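Local coordinates for protein 2,4-dihydroxyhept-2-ene-1,7-dioic acid aldolase (Kordia algicida OT-1, PDB 6BDE) that probably serves as a nitric oxide or oxygen sensor of the H-NOX family, holding a heme b, here ferrous and without a bound gas, at residues K24-S29 and L49-N54; I160-I165 and V172-N177. The protein carries 1 engineered substitution. All coordinates share one frame; numbering follows the deposited sequence.

Overall arrangement
Contact 1 (24-29 with 49-54) and contact 2 (160-165 with 172-177) belong to different parts of the H-NOX fold, their centres 28 Å apart and their nearest atoms about 12 Å apart. They come in series along the chain, sharing no helix or strand. Contact 1 packs helix 19-27 on helix 45-59 in the helical N-terminal part, away from the annotated heme-binding residues. Contact 2 is the C-terminal beta hairpin, whose strand 171-178 also pairs with strand 128-134, which carries the heme-binding residue Y133. The F174 side chain is about 6 Å from the heme, that of L51 about 12 Å; contact 2 thus probably bears on the heme pocket, whereas contact 1 is packing within the helical part.

Contact 1: K24-S29 and L49-N54; sequences KIITQS and LQLLQN
Helix-to-helix packing with a two-bond hydrogen-bond chain, N54 ND2 to S29 OG to I25 O, joins the C-terminal part of helix 19-27 and the turn after it to the middle of helix 45-59, where I25 also lies against L51. N54 ND2 donates to S29 OG at 2.8 Å, the hydroxyl lying close to the amide plane. This bond is bent, 131° at the hydrogen. S29 OG in turn donates to I25 O at 2.6 Å, approaching almost in line with the carbonyl. With its oxygen beside the backbone N (chi1 -61°), S29 can face both partners. Q28 slides past N54 in the opposite direction, its OE1 3.4 Å from N54 CB while bonding to N58. Beside these bonds, L51 CD2 touches I25 CG1 at 4.1 Å and I26 CG1 at 4.2 Å, the I25 and L51 side chains crossing at about a right angle; F6, F9 and L10 of helix 3-17 extend this apolar layer. With an alanine at N54, S29 OG would probably lose its amide donor and a gap would open beside Q28 CB. The buried serine hydroxyl thus gives one bond and takes another, tying the I25 carbonyl of one helix to a side chain of the next.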
loop_
_atom_site.group_PDB
_atom_site.type_symbol
_atom_site.label_atom_id
_atom_site.label_comp_id
_atom_site.label_asym_id
_atom_site.label_seq_id
_atom_site.Cartn_x
_atom_site.Cartn_y
_atom_site.Cartn_z
ATOM N N LYS A 24 19.625 -10.031 7.030
ATOM C CA LYS A 24 19.895 -10.899 5.889
ATOM C C LYS A 24 19.510 -10.225 4.577
ATOM O O LYS A 24 20.324 -10.141 3.651
ATOM C CB LYS A 24 19.154 -12.226 6.051
ATOM C CG LYS A 24 19.252 -13.131 4.832
ATOM C CD LYS A 24 19.123 -14.599 5.207
ATOM C CE LYS A 24 19.237 -15.488 3.977
ATOM N NZ LYS A 24 19.279 -16.934 4.329
ATOM N N ILE A 25 18.269 -9.740 4.479
ATOM C CA ILE A 25 17.823 -9.122 3.234
ATOM C C ILE A 25 18.596 -7.840 2.958
ATOM O O ILE A 25 18.757 -7.442 1.798
ATOM C CB ILE A 25 16.302 -8.874 3.264
ATOM C CG1 ILE A 25 15.937 -7.842 4.333
ATOM C CG2 ILE A 25 15.555 -10.178 3.498
ATOM C CD1 ILE A 25 14.481 -7.423 4.301
ATOM N N ILE A 26 19.091 -7.175 4.005
ATOM C CA ILE A 26 19.941 -6.007 3.805
ATOM C C ILE A 26 21.311 -6.433 3.293
ATOM O O ILE A 26 21.880 -5.802 2.394
ATOM C CB ILE A 26 20.045 -5.194 5.109
ATOM C CG1 ILE A 26 18.758 -4.404 5.349
ATOM C CG2 ILE A 26 21.244 -4.257 5.069
ATOM C CD1 ILE A 26 18.771 -3.594 6.625
ATOM N N THR A 27 21.859 -7.517 3.848
ATOM C CA THR A 27 23.156 -8.005 3.392
ATOM C C THR A 27 23.083 -8.513 1.955
ATOM O O THR A 27 23.993 -8.259 1.156
ATOM C CB THR A 27 23.663 -9.098 4.338
ATOM O OG1 THR A 27 24.084 -8.501 5.572
ATOM C CG2 THR A 27 24.835 -9.847 3.727
ATOM N N GLN A 28 21.999 -9.210 1.600
ATOM C CA GLN A 28 21.810 -9.680 0.230
ATOM C C GLN A 28 21.543 -8.553 -0.760
ATOM O O GLN A 28 21.512 -8.816 -1.967
ATOM C CB GLN A 28 20.654 -10.684 0.162
ATOM C CG GLN A 28 20.821 -11.920 1.020
ATOM C CD GLN A 28 19.540 -12.728 1.124
ATOM O OE1 GLN A 28 18.484 -12.200 1.473
ATOM N NE2 GLN A 28 19.628 -14.017 0.814
ATOM N N SER A 29 21.351 -7.321 -0.289
ATOM C CA SER A 29 20.950 -6.203 -1.129
ATOM C C SER A 29 22.022 -5.116 -1.145
ATOM O O SER A 29 22.662 -4.832 -0.127
ATOM C CB SER A 29 19.624 -5.599 -0.647
ATOM O OG SER A 29 18.568 -6.545 -0.684
ATOM N N LEU A 49 12.655 -2.806 -3.898
ATOM C CA LEU A 49 12.425 -3.997 -4.710
ATOM C C LEU A 49 13.416 -5.100 -4.361
ATOM O O LEU A 49 13.054 -6.282 -4.322
ATOM C CB LEU A 49 12.507 -3.644 -6.195
ATOM C CG LEU A 49 12.208 -4.774 -7.181
ATOM C CD1 LEU A 49 10.821 -5.348 -6.940
ATOM C CD2 LEU A 49 12.347 -4.288 -8.616
ATOM N N GLN A 50 14.674 -4.732 -4.100
ATOM C CA GLN A 50 15.658 -5.713 -3.655
ATOM C C GLN A 50 15.259 -6.314 -2.314
ATOM O O GLN A 50 15.347 -7.530 -2.113
ATOM C CB GLN A 50 17.040 -5.066 -3.556
ATOM C CG GLN A 50 17.691 -4.747 -4.886
ATOM C CD GLN A 50 19.114 -4.250 -4.721
ATOM O OE1 GLN A 50 20.025 -5.026 -4.433
ATOM N NE2 GLN A 50 19.310 -2.947 -4.897
ATOM N N LEU A 51 14.825 -5.466 -1.378
ATOM C CA LEU A 51 14.419 -5.954 -0.064
ATOM C C LEU A 51 13.232 -6.901 -0.169
ATOM O O LEU A 51 13.173 -7.914 0.536
ATOM C CB LEU A 51 14.085 -4.774 0.851
ATOM C CG LEU A 51 15.231 -3.815 1.185
ATOM C CD1 LEU A 51 14.715 -2.621 1.974
ATOM C CD2 LEU A 51 16.330 -4.532 1.952
ATOM N N LEU A 52 12.281 -6.593 -1.053
ATOM C CA LEU A 52 11.110 -7.449 -1.209
ATOM C C LEU A 52 11.471 -8.768 -1.877
ATOM O O LEU A 52 11.015 -9.833 -1.447
ATOM C CB LEU A 52 10.029 -6.721 -2.009
ATOM C CG LEU A 52 9.355 -5.529 -1.327
ATOM C CD1 LEU A 52 8.642 -4.660 -2.350
ATOM C CD2 LEU A 52 8.386 -6.003 -0.253
ATOM N N GLN A 53 12.291 -8.720 -2.931
ATOM C CA GLN A 53 12.654 -9.941 -3.642
ATOM C C GLN A 53 13.467 -10.877 -2.756
ATOM O O GLN A 53 13.281 -12.099 -2.797
ATOM C CB GLN A 53 13.431 -9.596 -4.913
ATOM C CG GLN A 53 12.570 -9.038 -6.036
ATOM C CD GLN A 53 13.395 -8.532 -7.204
ATOM O OE1 GLN A 53 14.611 -8.369 -7.096
ATOM N NE2 GLN A 53 12.736 -8.279 -8.329
ATOM N N ASN A 54 14.373 -10.324 -1.948
ATOM C CA ASN A 54 15.190 -11.162 -1.076
ATOM C C ASN A 54 14.372 -11.712 0.085
ATOM O O ASN A 54 14.573 -12.858 0.505
ATOM C CB ASN A 54 16.394 -10.373 -0.566
ATOM C CG ASN A 54 17.485 -10.237 -1.609
ATOM O OD1 ASN A 54 17.839 -11.204 -2.283
ATOM N ND2 ASN A 54 18.024 -9.031 -1.750
#

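Contact 2: I160-I165 and V172-N177; sequences IILEKI and VKFIIN
L162 lies alongside F174 across the antiparallel hairpin of strands 158-164 and 171-178, in a non-hydrogen-bonded pair. Its CB rests 3.9 Å from V172 CG1. CG, set beside the backbone N (chi1 -87°), also touches that methyl and stands over one face of the F174 ring, a CH-pi contact 4.0 Å from the centroid. CD1 then meets CE2 of F174 at 3.6 Å, while CD2 reaches F174 CZ at 3.8 Å. I160 comes to the same ring at its edge, CG2 to F174 CD2 3.8 Å, and its side chain runs beside that of I176. Helix 140-153 packs on this surface through L144, M147 and F151, and F174 also touches Y133, a heme-binding residue. I161 with I175, and E163 with K173, each exchange a pair of nearly straight backbone N-H...O bonds. On the other face, I161 CB meets I175 CB at 4.2 Å and E163 OE2 lies 3.5 Å from I175 CD1; E163 and K173 run side by side, but OE1 stays 4.6 Å from NZ, beyond a salt bridge. The hairpin therefore rests on paired backbone bonds and a largely apolar face that holds the F174 ring against L162, while its other face is mixed.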
loop_
_atom_site.group_PDB
_atom_site.type_symbol
_atom_site.label_atom_id
_atom_site.label_comp_id
_atom_site.label_asym_id
_atom_site.label_seq_id
_atom_site.Cartn_x
_atom_site.Cartn_y
_atom_site.Cartn_z
ATOM N N ILE A 160 -12.700 -7.285 -3.668
ATOM C CA ILE A 160 -11.837 -6.478 -4.523
ATOM C C ILE A 160 -11.120 -7.411 -5.487
ATOM O O ILE A 160 -10.314 -8.250 -5.066
ATOM C CB ILE A 160 -10.836 -5.648 -3.705
ATOM C CG1 ILE A 160 -11.575 -4.806 -2.663
ATOM C CG2 ILE A 160 -10.015 -4.756 -4.625
ATOM C CD1 ILE A 160 -10.674 -3.892 -1.861
ATOM N N ILE A 161 -11.413 -7.264 -6.776
ATOM C CA ILE A 161 -10.840 -8.095 -7.827
ATOM C C ILE A 161 -9.799 -7.273 -8.572
ATOM O O ILE A 161 -10.062 -6.126 -8.954
ATOM C CB ILE A 161 -11.927 -8.613 -8.786
ATOM C CG1 ILE A 161 -12.971 -9.424 -8.015
ATOM C CG2 ILE A 161 -11.308 -9.446 -9.899
ATOM C CD1 ILE A 161 -14.207 -9.752 -8.821
ATOM N N LEU A 162 -8.622 -7.856 -8.773
ATOM C CA LEU A 162 -7.523 -7.198 -9.466
ATOM C C LEU A 162 -7.316 -7.852 -10.825
ATOM O O LEU A 162 -7.162 -9.074 -10.914
ATOM C CB LEU A 162 -6.232 -7.266 -8.647
ATOM C CG LEU A 162 -5.984 -6.162 -7.614
ATOM C CD1 LEU A 162 -7.019 -6.200 -6.495
ATOM C CD2 LEU A 162 -4.573 -6.260 -7.052
ATOM N N GLU A 163 -7.316 -7.037 -11.877
ATOM C CA GLU A 163 -7.067 -7.493 -13.241
ATOM C C GLU A 163 -5.821 -6.787 -13.754
ATOM O O GLU A 163 -5.830 -5.566 -13.946
ATOM C CB GLU A 163 -8.266 -7.214 -14.148
ATOM C CG GLU A 163 -9.555 -7.888 -13.716
ATOM C CD GLU A 163 -10.665 -7.716 -14.736
ATOM O OE1 GLU A 163 -10.448 -6.997 -15.735
ATOM O OE2 GLU A 163 -11.753 -8.296 -14.540
ATOM N N LYS A 164 -4.753 -7.550 -13.974
ATOM C CA LYS A 164 -3.503 -6.990 -14.474
ATOM C C LYS A 164 -3.646 -6.707 -15.964
ATOM O O LYS A 164 -3.674 -7.634 -16.780
ATOM C CB LYS A 164 -2.342 -7.943 -14.206
ATOM C CG LYS A 164 -2.056 -8.183 -12.733
ATOM C CD LYS A 164 -0.802 -9.020 -12.548
ATOM C CE LYS A 164 -0.641 -9.466 -11.106
ATOM N NZ LYS A 164 0.405 -10.517 -10.965
ATOM N N ILE A 165 -3.745 -5.425 -16.322
ATOM C CA ILE A 165 -3.780 -5.060 -17.734
ATOM C C ILE A 165 -2.406 -5.251 -18.361
ATOM O O ILE A 165 -2.282 -5.780 -19.473
ATOM C CB ILE A 165 -4.291 -3.618 -17.903
ATOM C CG1 ILE A 165 -5.562 -3.401 -17.075
ATOM C CG2 ILE A 165 -4.553 -3.319 -19.369
ATOM C CD1 ILE A 165 -6.674 -4.385 -17.385
ATOM N N VAL A 172 -3.204 -1.986 -13.328
ATOM C CA VAL A 172 -4.101 -2.950 -12.702
ATOM C C VAL A 172 -5.476 -2.316 -12.554
ATOM O O VAL A 172 -5.599 -1.201 -12.035
ATOM C CB VAL A 172 -3.573 -3.411 -11.330
ATOM C CG1 VAL A 172 -4.508 -4.444 -10.718
ATOM C CG2 VAL A 172 -2.161 -3.967 -11.455
ATOM N N LYS A 173 -6.507 -3.028 -13.003
ATOM C CA LYS A 173 -7.887 -2.596 -12.823
ATOM C C LYS A 173 -8.416 -3.150 -11.504
ATOM O O LYS A 173 -8.431 -4.368 -11.299
ATOM C CB LYS A 173 -8.760 -3.060 -13.987
ATOM C CG LYS A 173 -10.206 -2.596 -13.899
ATOM C CD LYS A 173 -11.100 -3.377 -14.849
ATOM C CE LYS A 173 -12.002 -2.453 -15.650
ATOM N NZ LYS A 173 -12.897 -3.206 -16.571
ATOM N N PHE A 174 -8.843 -2.257 -10.615
ATOM C CA PHE A 174 -9.442 -2.634 -9.341
ATOM C C PHE A 174 -10.959 -2.612 -9.487
ATOM O O PHE A 174 -11.536 -1.575 -9.828
ATOM C CB PHE A 174 -9.007 -1.684 -8.225
ATOM C CG PHE A 174 -7.636 -1.965 -7.679
ATOM C CD1 PHE A 174 -6.502 -1.643 -8.406
ATOM C CD2 PHE A 174 -7.481 -2.537 -6.428
ATOM C CE1 PHE A 174 -5.241 -1.894 -7.899
ATOM C CE2 PHE A 174 -6.223 -2.789 -5.915
ATOM C CZ PHE A 174 -5.101 -2.470 -6.650
ATOM N N ILE A 175 -11.597 -3.747 -9.228
ATOM C CA ILE A 175 -13.052 -3.852 -9.236
ATOM C C ILE A 175 -13.483 -4.058 -7.789
ATOM O O ILE A 175 -13.344 -5.154 -7.235
ATOM C CB ILE A 175 -13.546 -4.983 -10.143
ATOM C CG1 ILE A 175 -12.893 -4.882 -11.522
ATOM C CG2 ILE A 175 -15.060 -4.934 -10.271
ATOM C CD1 ILE A 175 -13.333 -5.957 -12.491
ATOM N N ILE A 176 -14.001 -3.001 -7.172
ATOM C CA ILE A 176 -14.344 -2.990 -5.754
ATOM C C ILE A 176 -15.859 -3.029 -5.618
ATOM O O ILE A 176 -16.563 -2.188 -6.188
ATOM C CB ILE A 176 -13.761 -1.755 -5.048
ATOM C CG1 ILE A 176 -12.249 -1.679 -5.266
ATOM C CG2 ILE A 176 -14.088 -1.792 -3.566
ATOM C CD1 ILE A 176 -11.718 -0.265 -5.369
ATOM N N ASN A 177 -16.358 -4.001 -4.857
ATOM C CA ASN A 177 -17.789 -4.152 -4.608
ATOM C C ASN A 177 -17.995 -4.378 -3.117
ATOM O O ASN A 177 -17.557 -5.399 -2.577
ATOM C CB ASN A 177 -18.373 -5.307 -5.419
ATOM C CG ASN A 177 -18.858 -4.871 -6.787
ATOM O OD1 ASN A 177 -19.962 -4.347 -6.930
ATOM N ND2 ASN A 177 -18.032 -5.089 -7.804
#